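Local atomic coordinates of ABC transporter substrate-binding protein-branched chain amino acid transport (Streptococcus pneumoniae, PDB entry 4GNR), a protein that binds isoleucine and probably delivers branched-chain amino acids to the membrane components of an ABC transporter at the cell surface. Residues V76-A89 with V100-L112. Residues are numbered along the deposited sequence; the frame is centred on the assembly and turned at random. Where two conformers were deposited one is given.
With ILE (isoleucine), chain B.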
# COMPACT_ATOMS: atom_id res chain seq x y z
N VAL A 76 6.67 4.34 -23.25
CA VAL A 76 7.48 4.53 -22.04
C VAL A 76 8.41 3.32 -21.84
O VAL A 76 8.17 2.20 -22.29
CB VAL A 76 6.63 4.78 -20.76
CG1 VAL A 76 5.69 5.95 -20.97
CG2 VAL A 76 5.87 3.53 -20.33
N SER A 77 9.47 3.56 -21.07
CA SER A 77 10.48 2.52 -20.79
C SER A 77 10.24 1.72 -19.52
O SER A 77 10.85 0.65 -19.35
CB SER A 77 11.87 3.14 -20.75
OG SER A 77 12.22 3.67 -22.02
N ALA A 78 9.39 2.23 -18.63
CA ALA A 78 9.05 1.59 -17.36
C ALA A 78 7.74 2.21 -16.88
O ALA A 78 7.45 3.36 -17.24
CB ALA A 78 10.14 1.81 -16.32
N VAL A 79 7.00 1.48 -16.05
CA VAL A 79 5.75 1.97 -15.48
C VAL A 79 5.82 1.82 -13.95
O VAL A 79 6.24 0.78 -13.46
CB VAL A 79 4.54 1.18 -16.01
CG1 VAL A 79 3.23 1.64 -15.34
CG2 VAL A 79 4.41 1.32 -17.54
N VAL A 80 5.40 2.88 -13.26
CA VAL A 80 5.27 2.89 -11.79
C VAL A 80 3.76 2.94 -11.50
O VAL A 80 3.06 3.82 -12.02
CB VAL A 80 6.01 4.04 -11.14
CG1 VAL A 80 5.93 3.92 -9.62
CG2 VAL A 80 7.46 4.08 -11.59
N GLY A 81 3.30 2.04 -10.63
CA GLY A 81 1.88 1.87 -10.36
C GLY A 81 1.32 0.77 -11.27
O GLY A 81 1.94 0.44 -12.28
N PRO A 82 0.11 0.27 -10.97
CA PRO A 82 -0.81 0.74 -9.94
C PRO A 82 -0.43 0.52 -8.49
O PRO A 82 0.51 -0.21 -8.16
CB PRO A 82 -2.11 -0.04 -10.25
CG PRO A 82 -2.00 -0.38 -11.72
CD PRO A 82 -0.54 -0.68 -11.89
N ALA A 83 -1.20 1.16 -7.63
CA ALA A 83 -1.03 1.03 -6.18
C ALA A 83 -1.66 -0.24 -5.59
O ALA A 83 -1.16 -0.79 -4.61
CB ALA A 83 -1.65 2.25 -5.47
N THR A 84 -2.79 -0.64 -6.16
CA THR A 84 -3.60 -1.71 -5.57
C THR A 84 -3.50 -3.01 -6.36
O THR A 84 -3.11 -3.04 -7.53
CB THR A 84 -5.06 -1.25 -5.37
OG1 THR A 84 -5.68 -1.05 -6.65
CG2 THR A 84 -5.15 0.00 -4.50
N SER A 85 -3.87 -4.10 -5.70
CA SER A 85 -3.65 -5.42 -6.27
C SER A 85 -4.50 -5.76 -7.48
O SER A 85 -4.00 -6.32 -8.44
CB SER A 85 -3.76 -6.50 -5.19
OG SER A 85 -2.65 -6.47 -4.30
N GLY A 86 -5.79 -5.48 -7.42
CA GLY A 86 -6.65 -5.82 -8.56
C GLY A 86 -6.18 -5.12 -9.82
O GLY A 86 -6.06 -5.70 -10.90
N ALA A 87 -5.91 -3.82 -9.69
CA ALA A 87 -5.44 -3.01 -10.81
C ALA A 87 -4.07 -3.50 -11.31
O ALA A 87 -3.86 -3.57 -12.53
CB ALA A 87 -5.40 -1.58 -10.40
N THR A 88 -3.18 -3.86 -10.40
CA THR A 88 -1.85 -4.35 -10.81
C THR A 88 -1.97 -5.66 -11.59
O THR A 88 -1.34 -5.84 -12.62
CB THR A 88 -0.93 -4.49 -9.58
OG1 THR A 88 -0.70 -3.20 -9.00
CG2 THR A 88 0.43 -5.05 -9.97
N ALA A 89 -2.79 -6.58 -11.08
CA ALA A 89 -3.03 -7.86 -11.74
C ALA A 89 -3.59 -7.65 -13.16
O ALA A 89 -3.31 -8.43 -14.06
CB ALA A 89 -3.98 -8.74 -10.93
N VAL A 100 8.05 -4.18 -21.08
CA VAL A 100 8.28 -3.02 -20.23
C VAL A 100 8.09 -3.41 -18.76
O VAL A 100 7.04 -3.91 -18.40
CB VAL A 100 7.31 -1.87 -20.63
CG1 VAL A 100 7.45 -0.71 -19.65
CG2 VAL A 100 7.58 -1.42 -22.05
N PRO A 101 9.09 -3.15 -17.90
CA PRO A 101 8.90 -3.49 -16.50
C PRO A 101 7.89 -2.53 -15.83
O PRO A 101 7.89 -1.33 -16.08
CB PRO A 101 10.31 -3.32 -15.90
CG PRO A 101 10.96 -2.27 -16.78
CD PRO A 101 10.41 -2.54 -18.17
N LEU A 102 7.11 -3.12 -14.94
CA LEU A 102 6.11 -2.41 -14.15
C LEU A 102 6.40 -2.71 -12.69
O LEU A 102 6.54 -3.89 -12.30
CB LEU A 102 4.71 -2.85 -14.57
CG LEU A 102 3.53 -2.10 -13.90
CD1 LEU A 102 2.33 -2.01 -14.85
CD2 LEU A 102 3.14 -2.69 -12.57
N ILE A 103 6.51 -1.65 -11.89
CA ILE A 103 6.72 -1.80 -10.47
C ILE A 103 5.53 -1.22 -9.73
O ILE A 103 5.18 -0.03 -9.89
CB ILE A 103 8.07 -1.17 -9.97
CG1 ILE A 103 8.23 -1.40 -8.46
CG2 ILE A 103 8.23 0.30 -10.35
CD1 ILE A 103 9.66 -1.18 -7.98
N SER A 104 4.85 -2.06 -8.95
CA SER A 104 3.82 -1.58 -8.03
C SER A 104 4.50 -1.33 -6.68
O SER A 104 5.07 -2.27 -6.10
CB SER A 104 2.69 -2.56 -7.79
OG SER A 104 1.88 -2.07 -6.73
N PRO A 105 4.44 -0.10 -6.16
CA PRO A 105 5.06 0.12 -4.86
C PRO A 105 4.40 -0.65 -3.71
O PRO A 105 5.05 -0.91 -2.71
CB PRO A 105 4.83 1.65 -4.64
CG PRO A 105 4.70 2.22 -6.04
CD PRO A 105 3.94 1.13 -6.78
N SER A 106 3.12 -1.01 -3.90
CA SER A 106 2.27 -1.35 -2.76
C SER A 106 1.27 -2.47 -2.92
O SER A 106 0.52 -2.73 -1.97
CB SER A 106 1.49 -0.05 -2.40
OG SER A 106 0.86 0.49 -3.56
N ALA A 107 1.26 -3.18 -4.05
CA ALA A 107 0.28 -4.28 -4.25
C ALA A 107 0.77 -5.49 -3.43
O ALA A 107 1.80 -6.08 -3.75
CB ALA A 107 0.15 -4.61 -5.71
N THR A 108 -0.02 -5.88 -2.43
CA THR A 108 0.35 -6.90 -1.46
C THR A 108 -0.19 -8.30 -1.74
O THR A 108 0.11 -9.24 -0.99
CB THR A 108 -0.10 -6.45 -0.05
OG1 THR A 108 -1.51 -6.16 -0.10
CG2 THR A 108 0.66 -5.22 0.43
N GLN A 109 -0.94 -8.50 -2.81
CA GLN A 109 -1.52 -9.83 -3.08
C GLN A 109 -0.47 -10.91 -3.15
O GLN A 109 0.54 -10.79 -3.84
CB GLN A 109 -2.32 -9.78 -4.39
CG GLN A 109 -2.89 -11.11 -4.88
CD GLN A 109 -3.67 -10.93 -6.19
OE1 GLN A 109 -4.53 -10.05 -6.27
NE2 GLN A 109 -3.39 -11.78 -7.21
N ASP A 110 -0.63 -11.99 -2.38
CA ASP A 110 0.37 -13.04 -2.49
C ASP A 110 0.34 -13.63 -3.87
O ASP A 110 -0.69 -13.71 -4.54
CB ASP A 110 0.22 -14.18 -1.49
CG ASP A 110 0.50 -13.77 -0.07
OD1 ASP A 110 1.56 -14.20 0.44
OD2 ASP A 110 -0.25 -12.95 0.50
N GLY A 111 1.54 -14.04 -4.26
CA GLY A 111 1.82 -14.70 -5.54
C GLY A 111 1.71 -13.86 -6.78
O GLY A 111 1.87 -14.38 -7.88
N LEU A 112 1.56 -12.57 -6.61
CA LEU A 112 1.36 -11.73 -7.75
C LEU A 112 2.53 -11.73 -8.76
O LEU A 112 2.32 -11.62 -9.97
CB LEU A 112 0.97 -10.37 -7.24
CG LEU A 112 0.57 -9.42 -8.34
CD1 LEU A 112 -0.57 -9.97 -9.21
CD2 LEU A 112 0.20 -8.09 -7.70
N ILE B . -1.89 -3.35 -0.32
CA ILE B . -3.20 -2.93 -0.90
C ILE B . -3.41 -3.66 -2.22
O ILE B . -4.48 -3.46 -2.85
CB ILE B . -3.41 -1.39 -0.90
CG1 ILE B . -2.20 -0.66 -1.43
CG2 ILE B . -3.78 -0.74 0.55
CD1 ILE B . -2.41 0.83 -1.53
OXT ILE B . -2.53 -4.46 -2.59
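Val79 and Leu102 pair in register where strands 78-80 and 102-104 run parallel, joined by helix 85-97 in a beta-alpha-beta crossover of the five-stranded sheet. Three backbone bonds zip them together: Val79 N to Pro101 O, Ile103 N to Val79 O, and Gly81 N to Ile103 O.

Apolar packing covers both faces. On one, Val79 CG1 meets Leu102 CD1 at 3.8 Å, and the branched end of Leu102 packs against Gly81 O, a buried oxygen with no hydrogen-bond partner, with CG and CD2 each 3.4 Å from it. Farther along this side, Thr88 turns its CG2 to Leu112 CD2. On the other, Val80 and Ile103 run side by side, with Pro105 crossing Val80 nearly at right angles; helix 281-297 covers Ile103 and Pro105.

From the end of strand 102-104 onward, hydroxyls take over. Ser104 donates through OG to Pro82 O at 2.7 Å, in the carbonyl plane just after the cis peptide bond between Gly81 and Pro82; a chi1 of 171° swings the hydroxyl away from its own N. The same OG accepts from Ser106 N and Ala107 N, closing an ST turn and ST motif within 104-107, which the donated bond joins to the 81-84 loop. Thr88 OG1 bonds back to Thr84 O from above the carbonyl plane. Ser106 OG is hydrogen-bonded to Glu27, with Ala83 O 2.6 Å away.

Ser85 OG accepts from Gln109 N (3.0 Å) and donates to isoleucine OXT at 2.6 Å. Thr108 N reaches OXT too, while Ser85 N binds the other carboxylate oxygen. Ser106 O and Thr108 OG1, itself bonded to Asp126, receive the ligand's ammonium group. The segments following the two strands thus form a polar cradle: N-H and hydroxyl donors, with the start of helix 85-97, would stabilise the ligand's alpha-carboxylate, and oxygen acceptors its alpha-ammonium.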